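E3 ubiquitin ligase RavN (Legionella pneumophila, PDB 5MIY) acts as an E3 ubiquitin ligase, a bacterial effector that probably promotes transfer of ubiquitin from an E2 enzyme to target proteins. Local coordinates at residues 39-44 with 50-55; 85-90 with 94-99. All coordinates share one frame; numbering follows the deposited sequence.

Interaction 1 lies at the end of strand 35-41, an outer strand of the four-stranded antiparallel sheet, and on the loop leading to strand 58-61. Interaction 2 bridges the two ends of helix 89-96 and packs against the same strand. The two contacts do not meet: their centres are 18 Å apart and their nearest atoms about 7 Å. Interaction 1 is near the centre of the chain, interaction 2 about 14 Å from it. The side chain of P52 lies about 5 Å from a sodium ion. One sulfate belongs to interaction 1, and the side chain of L95 lies about 5 Å from a different one. Both sulfates are probably from the crystallisation liquor.

Interaction 1: residues 39-44 with 50-55; sequences KAISSG and SDPTTH. With SO4 (sulfate ion), chain D.
K39 lies across the carboxylate of D51 and grips T53 at its tip. Its CG is 3.7 Å from D51 OD1, and the two side chains cross at about a right angle. The lysine bends at chi2 (-62°) and then runs straight, which carries NZ past the carboxylate. NZ donates to T53 OG1 at 2.8 Å. It also meets T54 tip to tip, with NZ 3.6 Å from T54 CG2. K39 NZ remains 4.5 Å from D51 OD2, too far for a salt bridge, though the opposite charges may attract.

D51 is held mainly by other partners. OD1 bonds to the hydroxyl of Y27 on strand 25-32. OD2 takes two bonds from T54. T54 OG1 donates to D51 OD2 at 2.8 Å, on the lone pair facing away from OD1. T54 N donates to D51 OD2 at 3.1 Å from above the carboxylate plane. The carboxylate of this buried residue is thus fixed on both oxygens.

I41 adds the apolar part. Its CG2 is 4.3 Å from P52 CG, and both residues also pack on Y27 and P12. Beyond the strand, G44 N donates to sulfate O2 at 2.9 Å; E46 N and H47 ND1 hold the same ion. The bond from T54 N to D51 is an Asx motif, which with the H55 N to D51 O bond closes the turn that K39 reaches from an outer strand.

Interaction 2: residues 85-90 with 94-99; sequences QPISKD and ELFAVD
I87 supplies the apolar part of this contact. Its CD1 reaches L95 CD1 at 4.0 Å and the edge of the F96 ring, near the ring plane, at CE2 4.1 Å away. The I87 and F96 side chains cross at about a right angle. L95 CB sits over one face of the ring, near its rim.

One hydrogen bond joins the segments. E94 N donates to D90 O at 2.9 Å, a regular turn of alpha-helix. The extended side chain of E94 runs past that carbonyl, with E94 CG 3.3 Å from D90 O.

K89 meets D99 through its aliphatic stem. K89 CG is anti to the backbone N (chi1 168°), and CD comes within 3.3 Å of D99 OD1. K89 NZ stays 4.9 Å from D99 OD1. Each charge is paired elsewhere: K89 with D101, D99 with K102.

S88 OG, at the N-cap of helix 89-96, caps a first-turn backbone N, while S88 N bonds to Q91 OE1, consistent with a capping box. The helix lies against the sheet through F96, which touches I38 of strand 35-41 as well as I62 and L76 in loops. K89 rests on F36, whose backbone also bonds to that of I87.

Interaction 1: residues 39-44 with 50-55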
loop_
_atom_site.group_PDB
_atom_site.type_symbol
_atom_site.label_atom_id
_atom_site.label_comp_id
_atom_site.label_asym_id
_atom_site.label_seq_id
_atom_site.Cartn_x
_atom_site.Cartn_y
_atom_site.Cartn_z
ATOM N N LYS A 39 -1.849 3.202 -1.177
ATOM C CA LYS A 39 -2.357 1.871 -0.875
ATOM C C LYS A 39 -2.210 1.577 0.611
ATOM O O LYS A 39 -1.262 2.027 1.260
ATOM C CB LYS A 39 -1.623 0.791 -1.684
ATOM C CG LYS A 39 -1.668 1.009 -3.188
ATOM C CD LYS A 39 -3.103 0.985 -3.711
ATOM C CE LYS A 39 -3.125 1.044 -5.230
ATOM N NZ LYS A 39 -4.496 0.927 -5.799
ATOM N N ALA A 40 -3.153 0.810 1.145
ATOM C CA ALA A 40 -3.105 0.376 2.533
ATOM C C ALA A 40 -3.477 -1.099 2.597
ATOM O O ALA A 40 -4.475 -1.512 1.996
ATOM C CB ALA A 40 -4.049 1.204 3.402
ATOM N N ILE A 41 -2.676 -1.891 3.311
ATOM C CA ILE A 41 -2.936 -3.324 3.469
ATOM C C ILE A 41 -2.743 -3.708 4.931
ATOM O O ILE A 41 -2.002 -3.054 5.674
ATOM C CB ILE A 41 -2.043 -4.189 2.544
ATOM C CG1 ILE A 41 -0.559 -4.088 2.926
ATOM C CG2 ILE A 41 -2.249 -3.796 1.084
ATOM C CD1 ILE A 41 0.375 -4.866 1.974
ATOM N N SER A 42 -3.455 -4.756 5.361
ATOM C CA SER A 42 -3.362 -5.156 6.759
ATOM C C SER A 42 -2.106 -5.972 7.032
ATOM O O SER A 42 -1.611 -5.976 8.163
ATOM C CB SER A 42 -4.616 -5.939 7.190
ATOM O OG SER A 42 -4.874 -7.072 6.362
ATOM N N SER A 43 -1.575 -6.653 6.020
ATOM C CA SER A 43 -0.378 -7.471 6.163
ATOM C C SER A 43 0.213 -7.685 4.777
ATOM O O SER A 43 -0.428 -7.404 3.766
ATOM C CB SER A 43 -0.693 -8.824 6.808
ATOM O OG SER A 43 -1.476 -9.604 5.921
ATOM N N GLY A 44 1.441 -8.196 4.741
ATOM C CA GLY A 44 1.987 -8.760 3.517
ATOM C C GLY A 44 3.153 -8.027 2.884
ATOM O O GLY A 44 3.651 -8.488 1.854
ATOM N N SER A 50 3.861 -8.457 -5.114
ATOM C CA SER A 50 3.440 -7.227 -5.772
ATOM C C SER A 50 2.273 -6.652 -4.987
ATOM O O SER A 50 1.680 -7.322 -4.137
ATOM C CB SER A 50 3.030 -7.478 -7.220
ATOM O OG SER A 50 1.872 -8.293 -7.261
ATOM N N ASP A 51 1.951 -5.402 -5.290
ATOM C CA ASP A 51 0.807 -4.748 -4.672
ATOM C C ASP A 51 -0.477 -5.455 -5.096
ATOM O O ASP A 51 -0.660 -5.725 -6.288
ATOM C CB ASP A 51 0.765 -3.281 -5.083
ATOM C CG ASP A 51 -0.527 -2.608 -4.686
ATOM O OD1 ASP A 51 -0.825 -2.571 -3.474
ATOM O OD2 ASP A 51 -1.246 -2.124 -5.585
ATOM N N PRO A 52 -1.380 -5.771 -4.161
ATOM C CA PRO A 52 -2.581 -6.549 -4.532
ATOM C C PRO A 52 -3.447 -5.964 -5.651
ATOM O O PRO A 52 -3.849 -6.710 -6.552
ATOM C CB PRO A 52 -3.342 -6.630 -3.201
ATOM C CG PRO A 52 -2.257 -6.670 -2.176
ATOM C CD PRO A 52 -1.186 -5.719 -2.700
ATOM N N THR A 53 -3.759 -4.663 -5.628
ATOM C CA THR A 53 -4.728 -4.133 -6.586
ATOM C C THR A 53 -4.113 -3.695 -7.914
ATOM O O THR A 53 -4.826 -3.650 -8.923
ATOM C CB THR A 53 -5.502 -2.951 -5.984
ATOM O OG1 THR A 53 -4.599 -1.888 -5.652
ATOM C CG2 THR A 53 -6.265 -3.386 -4.734
ATOM N N THR A 54 -2.824 -3.356 -7.957
ATOM C CA THR A 54 -2.201 -2.920 -9.203
ATOM C C THR A 54 -1.128 -3.869 -9.709
ATOM O O THR A 54 -0.699 -3.728 -10.861
ATOM C CB THR A 54 -1.571 -1.524 -9.050
ATOM O OG1 THR A 54 -0.409 -1.605 -8.211
ATOM C CG2 THR A 54 -2.569 -0.517 -8.471
ATOM N N HIS A 55 -0.675 -4.811 -8.880
ATOM C CA HIS A 55 0.450 -5.695 -9.171
ATOM C C HIS A 55 1.740 -4.921 -9.429
ATOM O O HIS A 55 2.667 -5.443 -10.057
ATOM C CB HIS A 55 0.125 -6.642 -10.332
ATOM C CG HIS A 55 -0.907 -7.671 -9.982
ATOM N ND1 HIS A 55 -1.522 -8.469 -10.924
ATOM C CD2 HIS A 55 -1.433 -8.029 -8.786
ATOM C CE1 HIS A 55 -2.379 -9.275 -10.323
ATOM N NE2 HIS A 55 -2.346 -9.026 -9.025
HETATM S S SO4 D . 4.492 -9.094 6.487
HETATM O O1 SO4 D . 4.554 -9.735 5.181
HETATM O O2 SO4 D . 3.109 -9.062 6.952
HETATM O O3 SO4 D . 4.994 -7.734 6.323
HETATM O O4 SO4 D . 5.327 -9.806 7.451
#

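Interaction 2: residues 85-90 with 94-99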
loop_
_atom_site.group_PDB
_atom_site.type_symbol
_atom_site.label_atom_id
_atom_site.label_comp_id
_atom_site.label_asym_id
_atom_site.label_seq_id
_atom_site.Cartn_x
_atom_site.Cartn_y
_atom_site.Cartn_z
ATOM N N GLN A 85 -8.584 7.131 -6.144
ATOM C CA GLN A 85 -8.208 8.008 -7.240
ATOM C C GLN A 85 -6.735 8.392 -7.143
ATOM O O GLN A 85 -6.191 8.519 -6.042
ATOM C CB GLN A 85 -9.071 9.267 -7.232
ATOM C CG GLN A 85 -10.549 9.000 -7.489
ATOM C CD GLN A 85 -10.782 8.150 -8.727
ATOM O OE1 GLN A 85 -11.478 7.133 -8.674
ATOM N NE2 GLN A 85 -10.202 8.563 -9.850
ATOM N N PRO A 86 -6.071 8.583 -8.279
ATOM C CA PRO A 86 -4.640 8.901 -8.258
ATOM C C PRO A 86 -4.379 10.344 -7.850
ATOM O O PRO A 86 -5.259 11.204 -7.892
ATOM C CB PRO A 86 -4.201 8.654 -9.706
ATOM C CG PRO A 86 -5.436 8.889 -10.510
ATOM C CD PRO A 86 -6.595 8.453 -9.651
ATOM N N ILE A 87 -3.135 10.595 -7.448
ATOM C CA ILE A 87 -2.683 11.940 -7.117
ATOM C C ILE A 87 -1.385 12.234 -7.857
ATOM O O ILE A 87 -0.593 11.335 -8.157
ATOM C CB ILE A 87 -2.503 12.143 -5.593
ATOM C CG1 ILE A 87 -1.348 11.299 -5.057
ATOM C CG2 ILE A 87 -3.792 11.816 -4.850
ATOM C CD1 ILE A 87 -1.094 11.516 -3.582
ATOM N N SER A 88 -1.176 13.515 -8.151
ATOM C CA SER A 88 -0.020 13.968 -8.906
ATOM C C SER A 88 1.240 13.934 -8.048
ATOM O O SER A 88 1.184 13.867 -6.817
ATOM C CB SER A 88 -0.242 15.393 -9.406
ATOM O OG SER A 88 -0.048 16.313 -8.342
ATOM N N LYS A 89 2.392 14.010 -8.722
ATOM C CA LYS A 89 3.666 14.075 -8.012
ATOM C C LYS A 89 3.723 15.290 -7.094
ATOM O O LYS A 89 4.256 15.212 -5.981
ATOM C CB LYS A 89 4.825 14.106 -9.012
ATOM C CG LYS A 89 6.177 14.451 -8.402
ATOM C CD LYS A 89 7.304 14.262 -9.409
ATOM C CE LYS A 89 7.072 15.084 -10.666
ATOM N NZ LYS A 89 8.030 14.724 -11.754
ATOM N N ASP A 90 3.184 16.425 -7.549
ATOM C CA ASP A 90 3.138 17.614 -6.705
ATOM C C ASP A 90 2.305 17.356 -5.458
ATOM O O ASP A 90 2.726 17.668 -4.338
ATOM C CB ASP A 90 2.575 18.801 -7.492
ATOM C CG ASP A 90 3.614 19.462 -8.379
ATOM O OD1 ASP A 90 4.810 19.446 -8.012
ATOM O OD2 ASP A 90 3.233 19.998 -9.443
ATOM N N GLU A 94 3.336 17.486 -1.541
ATOM C CA GLU A 94 2.662 18.356 -0.578
ATOM C C GLU A 94 2.105 17.556 0.593
ATOM O O GLU A 94 2.179 17.995 1.746
ATOM C CB GLU A 94 1.542 19.137 -1.267
ATOM C CG GLU A 94 2.034 20.171 -2.269
ATOM C CD GLU A 94 1.007 20.481 -3.347
ATOM O OE1 GLU A 94 1.404 20.996 -4.415
ATOM O OE2 GLU A 94 -0.195 20.208 -3.126
ATOM N N LEU A 95 1.552 16.375 0.315
ATOM C CA LEU A 95 0.899 15.592 1.356
ATOM C C LEU A 95 1.898 14.771 2.167
ATOM O O LEU A 95 1.766 14.676 3.392
ATOM C CB LEU A 95 -0.163 14.687 0.731
ATOM C CG LEU A 95 -1.323 15.383 0.012
ATOM C CD1 LEU A 95 -2.038 14.435 -0.944
ATOM C CD2 LEU A 95 -2.305 15.979 1.017
ATOM N N PHE A 96 2.908 14.183 1.517
ATOM C CA PHE A 96 3.769 13.211 2.180
ATOM C C PHE A 96 5.252 13.571 2.195
ATOM O O PHE A 96 6.042 12.827 2.789
ATOM C CB PHE A 96 3.571 11.824 1.536
ATOM C CG PHE A 96 2.128 11.390 1.491
ATOM C CD1 PHE A 96 1.457 11.041 2.660
ATOM C CD2 PHE A 96 1.432 11.358 0.292
ATOM C CE1 PHE A 96 0.122 10.656 2.631
ATOM C CE2 PHE A 96 0.098 10.968 0.252
ATOM C CZ PHE A 96 -0.558 10.620 1.426
ATOM N N ALA A 97 5.656 14.688 1.579
ATOM C CA ALA A 97 7.045 15.164 1.623
ATOM C C ALA A 97 8.018 14.175 0.983
ATOM O O ALA A 97 9.141 13.986 1.457
ATOM C CB ALA A 97 7.481 15.488 3.055
ATOM N N VAL A 98 7.586 13.541 -0.105
ATOM C CA VAL A 98 8.429 12.640 -0.883
ATOM C C VAL A 98 8.288 13.004 -2.350
ATOM O O VAL A 98 7.167 13.088 -2.865
ATOM C CB VAL A 98 8.052 11.157 -0.681
ATOM C CG1 VAL A 98 9.011 10.265 -1.464
ATOM C CG2 VAL A 98 8.048 10.785 0.794
ATOM N N ASP A 99 9.417 13.226 -3.028
ATOM C CA ASP A 99 9.413 13.272 -4.481
ATOM C C ASP A 99 9.693 11.862 -4.977
ATOM O O ASP A 99 10.839 11.400 -4.865
ATOM C CB ASP A 99 10.452 14.248 -5.020
ATOM C CG ASP A 99 10.268 14.537 -6.510
ATOM O OD1 ASP A 99 9.687 13.691 -7.229
ATOM O OD2 ASP A 99 10.697 15.615 -6.970
#